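Local coordinates for protein Baccell_00875 (Bacteroides cellulosilyticus DSM 14838, PDB 5NO8) that probably cleaves L-rhamnose caps from glucuronic acid in complex arabinogalactan proteins, acting as a polysaccharide lyase, at residues A[336-339]-A[340-344]. Sequence-based numbering, arbitrary orientation.
Sequences SNTA and DLIRK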
ATOM      1  N   SER A 336      21.696   7.901   1.230  1.00 18.10           N
ATOM      2  CA  SER A 336      22.846   8.800   1.395  1.00 20.65           C
ATOM      3  C   SER A 336      22.387  10.026   2.148  1.00 22.46           C
ATOM      4  O   SER A 336      22.821  10.287   3.277  1.00 24.78           O
ATOM      5  CB  SER A 336      23.420   9.231   0.024  1.00 23.77           C
ATOM      6  OG  SER A 336      22.397   9.814  -0.832  1.00 25.93           O
ATOM      7  N   ASN A 337      21.500  10.786   1.511  1.00 20.91           N
ATOM      8  CA  ASN A 337      20.715  11.818   2.180  1.00 21.01           C
ATOM      9  C   ASN A 337      19.613  12.292   1.248  1.00 19.51           C
ATOM     10  O   ASN A 337      19.729  12.198   0.017  1.00 18.81           O
ATOM     11  CB  ASN A 337      21.537  13.011   2.671  1.00 24.28           C
ATOM     12  CG  ASN A 337      22.062  13.863   1.546  1.00 23.67           C
ATOM     13  OD1 ASN A 337      21.393  14.786   1.069  1.00 19.10           O
ATOM     14  ND2 ASN A 337      23.271  13.561   1.123  1.00 27.55           N
ATOM     15  N   THR A 338      18.560  12.777   1.868  1.00 19.21           N
ATOM     16  CA  THR A 338      17.320  12.996   1.212  1.00 20.94           C
ATOM     17  C   THR A 338      17.405  14.085   0.186  1.00 18.34           C
ATOM     18  O   THR A 338      16.890  13.919  -0.896  1.00 18.32           O
ATOM     19  CB  THR A 338      16.218  13.312   2.228  1.00 23.82           C
ATOM     20  OG1 THR A 338      16.262  12.302   3.242  1.00 28.39           O
ATOM     21  CG2 THR A 338      14.887  13.296   1.581  1.00 25.76           C
ATOM     22  N   ALA A 339      18.054  15.199   0.527  1.00 17.60           N
ATOM     23  CA  ALA A 339      18.173  16.297  -0.420  1.00 16.91           C
ATOM     24  C   ALA A 339      18.875  15.842  -1.708  1.00 17.02           C
ATOM     25  O   ALA A 339      18.440  16.188  -2.809  1.00 15.41           O
ATOM     26  CB  ALA A 339      18.933  17.482   0.214  1.00 17.23           C
ATOM     27  N   ASP A 340      19.975  15.096  -1.566  1.00 16.44           N
ATOM     28  CA  ASP A 340      20.728  14.615  -2.723  1.00 18.19           C
ATOM     29  C   ASP A 340      19.910  13.577  -3.506  1.00 16.35           C
ATOM     30  O   ASP A 340      20.038  13.498  -4.732  1.00 16.05           O
ATOM     31  CB  ASP A 340      22.064  13.946  -2.331  1.00 21.82           C
ATOM     32  CG  ASP A 340      23.130  14.930  -1.842  1.00 29.44           C
ATOM     33  OD1 ASP A 340      22.960  16.164  -1.991  1.00 35.59           O
ATOM     34  OD2 ASP A 340      24.166  14.446  -1.296  1.00 31.97           O
ATOM     35  N   LEU A 341      19.135  12.753  -2.796  1.00 15.44           N
ATOM     36  CA  LEU A 341      18.276  11.757  -3.466  1.00 15.74           C
ATOM     37  C   LEU A 341      17.321  12.465  -4.445  1.00 15.12           C
ATOM     38  O   LEU A 341      17.207  12.068  -5.592  1.00 14.86           O
ATOM     39  CB  LEU A 341      17.483  10.915  -2.457  1.00 16.44           C
ATOM     40  CG  LEU A 341      16.787   9.663  -3.016  1.00 17.17           C
ATOM     41  CD1 LEU A 341      17.807   8.683  -3.604  1.00 18.20           C
ATOM     42  CD2 LEU A 341      15.976   8.940  -1.945  1.00 17.44           C
ATOM     43  N   ILE A 342      16.684  13.528  -3.971  1.00 15.54           N
ATOM     44  CA  ILE A 342      15.719  14.271  -4.761  1.00 15.76           C
ATOM     45  C   ILE A 342      16.417  15.002  -5.909  1.00 15.45           C
ATOM     46  O   ILE A 342      15.930  14.988  -7.016  1.00 15.13           O
ATOM     47  CB  ILE A 342      14.897  15.227  -3.890  1.00 16.67           C
ATOM     48  CG1 ILE A 342      14.083  14.422  -2.863  1.00 17.46           C
ATOM     49  CG2 ILE A 342      14.008  16.120  -4.751  1.00 17.31           C
ATOM     50  CD1 ILE A 342      13.292  15.287  -1.912  1.00 17.68           C
ATOM     51  N   ARG A 343      17.571  15.617  -5.631  1.00 15.25           N
ATOM     52  CA  ARG A 343      18.357  16.291  -6.649  1.00 17.40           C
ATOM     53  C   ARG A 343      18.737  15.333  -7.756  1.00 15.63           C
ATOM     54  O   ARG A 343      18.576  15.657  -8.925  1.00 14.50           O
ATOM     55  CB  ARG A 343      19.641  16.865  -6.046  1.00 19.93           C
ATOM     56  CG  ARG A 343      20.486  17.615  -7.062  1.00 23.76           C
ATOM     57  CD  ARG A 343      21.907  17.725  -6.614  1.00 29.12           C
ATOM     58  NE  ARG A 343      22.661  16.603  -7.141  1.00 34.35           N
ATOM     59  CZ  ARG A 343      23.422  15.777  -6.443  1.00 34.73           C
ATOM     60  NH1 ARG A 343      23.581  15.892  -5.115  1.00 40.83           N
ATOM     61  NH2 ARG A 343      24.040  14.812  -7.098  1.00 35.89           N
ATOM     62  N   LYS A 344      19.190  14.138  -7.385  1.00 14.69           N
ATOM     63  CA  LYS A 344      19.597  13.167  -8.382  1.00 15.27           C
ATOM     64  C   LYS A 344      18.399  12.713  -9.223  1.00 12.79           C
ATOM     65  O   LYS A 344      18.539  12.526 -10.418  1.00 13.59           O
ATOM     66  CB  LYS A 344      20.292  11.982  -7.737  1.00 17.52           C
ATOM     67  CG  LYS A 344      21.703  12.361  -7.261  1.00 20.19           C
ATOM     68  CD  LYS A 344      22.491  11.176  -6.770  1.00 22.92           C
ATOM     69  CE  LYS A 344      22.032  10.690  -5.412  1.00 26.13           C
ATOM     70  NZ  LYS A 344      23.061   9.741  -4.879  1.00 28.43           N
TER
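D340 and N337 grip each other twice at the N-cap of helix 338-352, the helix that begins two residues after strand 326-335. The backbone N of D340 donates to N337 OD1 at 3.0 Å, the capping bond proper, reaching that oxygen from 45° above the carbonyl plane. In return N337 ND2 donates to D340 OD2 at 2.7 Å, staying close to its own amide plane but meeting the carboxylate from well above its plane; the two flat groups are turned 64° apart. With chi1 at 70°, CG of N337 sits between its backbone N and carbonyl carbon, which folds the amide back over the first turn. With an alanine here, the D340 amide would probably lose its cap and the carboxylate the partner on OD2.

L341 N starts the main-chain pattern by bonding N337 O at 2.9 Å, while its buried side chain packs on F649. I342 N continues it to T338 O, and CD1 of I342 lies 4.3 Å from CG2 of T338; both side chains pack on Y687 of helix 682-692, joining the two helices. R343 N bonds A339 O, and its guanidinium, brought round by a bend at chi3, sends NH1 back one turn to D340 OD1 at 3.2 Å, a salt bridge that uses the carboxylate oxygen N337 does not hold. K344 bends back toward the start of the helix, to E651: NZ makes a salt bridge with OE1 of E651, the same oxygen that hydrogen-bonds S336 OG, so NZ and OG end 4.1 Å apart.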